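Local coordinates for peptidoglycan synthetase penicillin-binding protein 3 (Bifidobacterium adolescentis, PDB 4YE5) that probably binds penicillin and cross-links peptidoglycan strands during cell-wall synthesis, at residues Q224-T227 with E228-S232; G543-L546 with M547-E551. All coordinates share one frame; numbering follows the deposited sequence.

Contact 1 of 2, residues Q224-T227 with E228-S232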
# COMPACT_ATOMS: atom_id res chain seq x y z
N GLN A 224 -1.72 4.73 11.19
CA GLN A 224 -2.64 4.77 10.06
C GLN A 224 -4.01 5.28 10.52
O GLN A 224 -4.62 6.14 9.89
CB GLN A 224 -2.80 3.37 9.43
CG GLN A 224 -3.74 3.36 8.20
CD GLN A 224 -3.07 3.92 6.93
OE1 GLN A 224 -1.86 3.91 6.79
NE2 GLN A 224 -3.89 4.35 5.98
N TRP A 225 -4.48 4.75 11.64
CA TRP A 225 -5.79 5.17 12.16
C TRP A 225 -5.79 6.65 12.50
O TRP A 225 -6.73 7.36 12.14
CB TRP A 225 -6.20 4.36 13.40
CG TRP A 225 -7.60 4.72 13.87
CD1 TRP A 225 -8.77 4.10 13.49
CD2 TRP A 225 -7.97 5.77 14.77
NE1 TRP A 225 -9.84 4.71 14.12
CE2 TRP A 225 -9.37 5.74 14.90
CE3 TRP A 225 -7.25 6.74 15.48
CZ2 TRP A 225 -10.07 6.64 15.71
CZ3 TRP A 225 -7.95 7.64 16.29
CH2 TRP A 225 -9.34 7.58 16.39
N TYR A 226 -4.75 7.12 13.19
CA TYR A 226 -4.73 8.54 13.56
C TYR A 226 -4.62 9.45 12.33
O TYR A 226 -5.21 10.54 12.27
CB TYR A 226 -3.62 8.85 14.57
CG TYR A 226 -3.80 10.20 15.24
CD1 TYR A 226 -4.68 10.36 16.32
CD2 TYR A 226 -3.11 11.30 14.80
CE1 TYR A 226 -4.86 11.61 16.92
CE2 TYR A 226 -3.30 12.56 15.37
CZ TYR A 226 -4.16 12.71 16.44
OH TYR A 226 -4.31 13.96 17.02
N THR A 227 -3.85 9.02 11.34
CA THR A 227 -3.69 9.83 10.15
C THR A 227 -5.03 9.94 9.39
O THR A 227 -5.39 11.02 8.93
CB THR A 227 -2.60 9.24 9.24
OG1 THR A 227 -1.35 9.21 9.96
CG2 THR A 227 -2.43 10.10 8.00
N GLU A 228 -5.75 8.82 9.30
CA GLU A 228 -7.08 8.85 8.67
C GLU A 228 -8.04 9.73 9.47
O GLU A 228 -8.85 10.46 8.89
CB GLU A 228 -7.63 7.43 8.49
CG GLU A 228 -6.88 6.66 7.40
CD GLU A 228 -7.38 5.23 7.19
OE1 GLU A 228 -8.37 4.84 7.83
OE2 GLU A 228 -6.79 4.52 6.35
N LYS A 229 -7.94 9.67 10.79
CA LYS A 229 -8.73 10.51 11.67
C LYS A 229 -8.41 12.02 11.46
O LYS A 229 -9.31 12.86 11.40
CB LYS A 229 -8.49 10.11 13.13
CG LYS A 229 -9.37 10.87 14.15
CD LYS A 229 -10.84 10.48 13.99
CE LYS A 229 -11.74 11.27 14.94
NZ LYS A 229 -13.17 10.91 14.71
N VAL A 230 -7.13 12.35 11.35
CA VAL A 230 -6.75 13.73 11.08
C VAL A 230 -7.31 14.19 9.74
O VAL A 230 -7.81 15.30 9.60
CB VAL A 230 -5.22 13.91 11.08
CG1 VAL A 230 -4.83 15.24 10.46
CG2 VAL A 230 -4.70 13.80 12.52
N LEU A 231 -7.24 13.33 8.73
CA LEU A 231 -7.80 13.71 7.43
C LEU A 231 -9.32 13.89 7.49
O LEU A 231 -9.86 14.78 6.83
CB LEU A 231 -7.42 12.69 6.35
CG LEU A 231 -5.94 12.65 5.98
CD1 LEU A 231 -5.71 11.51 5.03
CD2 LEU A 231 -5.48 14.01 5.38
N SER A 232 -9.99 13.04 8.27
CA SER A 232 -11.44 13.15 8.42
C SER A 232 -11.81 14.44 9.15
O SER A 232 -12.67 15.18 8.71
CB SER A 232 -11.99 11.91 9.14
OG SER A 232 -13.31 12.13 9.62
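One face of the W225 indole carries K229: CB sits 4.2 Å from the centroid of the six-membered ring, 17° off its normal, a CH-pi contact shifted toward the rim. CG and CD of K229 run on past CH2 of the indole, so the aliphatic part of the lysine lies side by side with the ring. The setting is a pair of turns of the long helix 221-238, which packs on the five-stranded antiparallel sheet of the transpeptidase domain, and the side-chain pairs here are i to i+4. Next along, V230 CG2 comes obliquely to the Y226 ring, 3.4 Å from CE2, while the same ring stacks with F545 of helix 535-549. Facing the sheet, T227 and L231 pack on A245, and T227 OG1 is bonded back to V223 O. The i to i+4 backbone bonds run through the same turns, with V230 N giving a 2.8 Å bond to Y226 O. Q224 turns its chain at chi2 (77°), which brings the amide round to E228; its OE1 accepts from L258 N of the edge strand 255-260. E228 OE2 is gripped twice, by M156 N and by the glutamine. That second bond, Q224 NE2 to E228 OE2, is 2.9 Å long and nearly straight, leaving in the amide plane but reaching the carboxylate on its anti side, 32° out of plane.

Contact 2 of 2, residues G543-L546 with M547-E551; sequences GEFL and MQKYE
F545 and K549 both hold CG opposite their backbone N (chi1 172° and -180°), and this sends the phenyl ring and the lysine chain off the helix in the same direction, side by side. K549 CB lies over one face of the ring, and farther out K549 CD comes 3.9 Å from F545 CE2. L546 and Y550 instead place CG beside the backbone N, anti to the carbonyl carbon, and they too run alongside each other: L546 CD2 meets the edge of the tyrosine ring in its plane, 3.8 Å from Y550 CE2. The carbonyl of L546 is close to the same edge, its O 3.4 Å from Y550 CD2. K549 CG stands over the centre of the Y550 ring, 4.1 Å above its plane, so the lysine chain is flanked by both aromatic residues. Its amine makes a long, weak ion pair with D222 at the start of helix 221-238. The selenomethionine M547 folds its chain back at chi2 and chi3, bringing CE to 4.1 Å from L546 CB, and packs on F517 of the central sheet, as L546 does.

The backbone continues its i to i+4 bonds as far as Y550 N to L546 O, 3.0 Å. Y550 is the first residue to leave helical angles, and E551 N makes a weak bond to Q548 O. E551 takes positive phi (52°) and V552 N returns to M547 O: a Schellman motif closing the C-terminal end of helix 535-549.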
# COMPACT_ATOMS: atom_id res chain seq x y z
N GLY A 543 2.40 15.22 13.04
CA GLY A 543 3.68 15.37 13.72
C GLY A 543 3.58 15.32 15.24
O GLY A 543 4.31 14.58 15.91
N GLU A 544 2.66 16.10 15.81
CA GLU A 544 2.42 16.07 17.25
C GLU A 544 2.13 14.66 17.77
O GLU A 544 2.68 14.24 18.77
CB GLU A 544 1.25 16.99 17.63
CG GLU A 544 0.93 16.93 19.12
CD GLU A 544 -0.38 17.62 19.50
OE1 GLU A 544 -1.39 17.51 18.76
OE2 GLU A 544 -0.38 18.28 20.55
N PHE A 545 1.24 13.94 17.09
CA PHE A 545 0.91 12.58 17.51
C PHE A 545 2.14 11.67 17.49
O PHE A 545 2.34 10.88 18.40
CB PHE A 545 -0.19 12.00 16.60
CG PHE A 545 -0.46 10.53 16.83
CD1 PHE A 545 -1.24 10.12 17.90
CD2 PHE A 545 0.02 9.58 15.95
CE1 PHE A 545 -1.50 8.77 18.11
CE2 PHE A 545 -0.24 8.23 16.14
CZ PHE A 545 -1.00 7.82 17.23
N LEU A 546 2.96 11.77 16.44
CA LEU A 546 4.14 10.90 16.28
C LEU A 546 5.22 11.13 17.33
O LEU A 546 5.84 10.18 17.80
CB LEU A 546 4.77 11.07 14.91
CG LEU A 546 3.98 10.55 13.70
CD1 LEU A 546 4.62 11.07 12.41
CD2 LEU A 546 3.91 9.01 13.71
N MSE A 547 5.47 12.39 17.69
CA MSE A 547 6.45 12.68 18.73
C MSE A 547 5.99 12.11 20.08
O MSE A 547 6.79 11.64 20.86
CB MSE A 547 6.72 14.19 18.88
CG MSE A 547 7.14 14.91 17.61
SE MSE A 547 8.88 14.34 16.95
CE MSE A 547 8.31 13.11 15.58
N GLN A 548 4.69 12.18 20.35
CA GLN A 548 4.14 11.65 21.61
C GLN A 548 4.13 10.12 21.59
O GLN A 548 4.55 9.49 22.56
CB GLN A 548 2.71 12.18 21.85
CG GLN A 548 1.87 11.38 22.90
CD GLN A 548 2.02 11.91 24.32
OE1 GLN A 548 2.52 13.01 24.54
NE2 GLN A 548 1.59 11.11 25.30
N LYS A 549 3.67 9.53 20.49
CA LYS A 549 3.60 8.07 20.40
C LYS A 549 4.97 7.43 20.57
O LYS A 549 5.13 6.47 21.31
CB LYS A 549 2.99 7.59 19.08
CG LYS A 549 2.90 6.04 18.96
CD LYS A 549 2.24 5.65 17.61
CE LYS A 549 2.41 4.16 17.32
NZ LYS A 549 1.79 3.38 18.42
N TYR A 550 5.96 7.94 19.86
CA TYR A 550 7.29 7.31 19.90
C TYR A 550 8.19 7.94 20.95
O TYR A 550 9.38 7.59 21.04
CB TYR A 550 7.93 7.32 18.51
CG TYR A 550 7.14 6.47 17.54
CD1 TYR A 550 7.24 5.07 17.57
CD2 TYR A 550 6.25 7.05 16.65
CE1 TYR A 550 6.49 4.28 16.70
CE2 TYR A 550 5.50 6.26 15.77
CZ TYR A 550 5.62 4.88 15.80
OH TYR A 550 4.87 4.10 14.93
N GLU A 551 7.63 8.83 21.76
CA GLU A 551 8.37 9.44 22.87
C GLU A 551 9.69 10.04 22.37
O GLU A 551 10.76 9.76 22.93
CB GLU A 551 8.62 8.41 23.98
CG GLU A 551 7.32 7.74 24.47
CD GLU A 551 7.53 6.79 25.65
OE1 GLU A 551 7.54 5.56 25.41
OE2 GLU A 551 7.68 7.27 26.80

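How the contacts relate
Both contacts follow side chains along single helices, and the two helices, 221-238 and 535-549, lie beside the same antiparallel sheet; they touch at Y226 CE2 and F545 CB, 3.4 Å apart. Both are partly buried, contact 1 somewhat more so, with four of eight touching residues buried against three. Contact 1 sits mid-helix and adds a polar pair with a buried glutamine, which contact 2 lacks. Contact 2, largely apolar, lies at the C-terminal end of helix 535-549, where the chain leaves the helix. Each has a lysine laid along an aromatic ring, at the exposed W225 in contact 1 but facing helix 221-238 in contact 2; both turn aliphatic groups to the sheet.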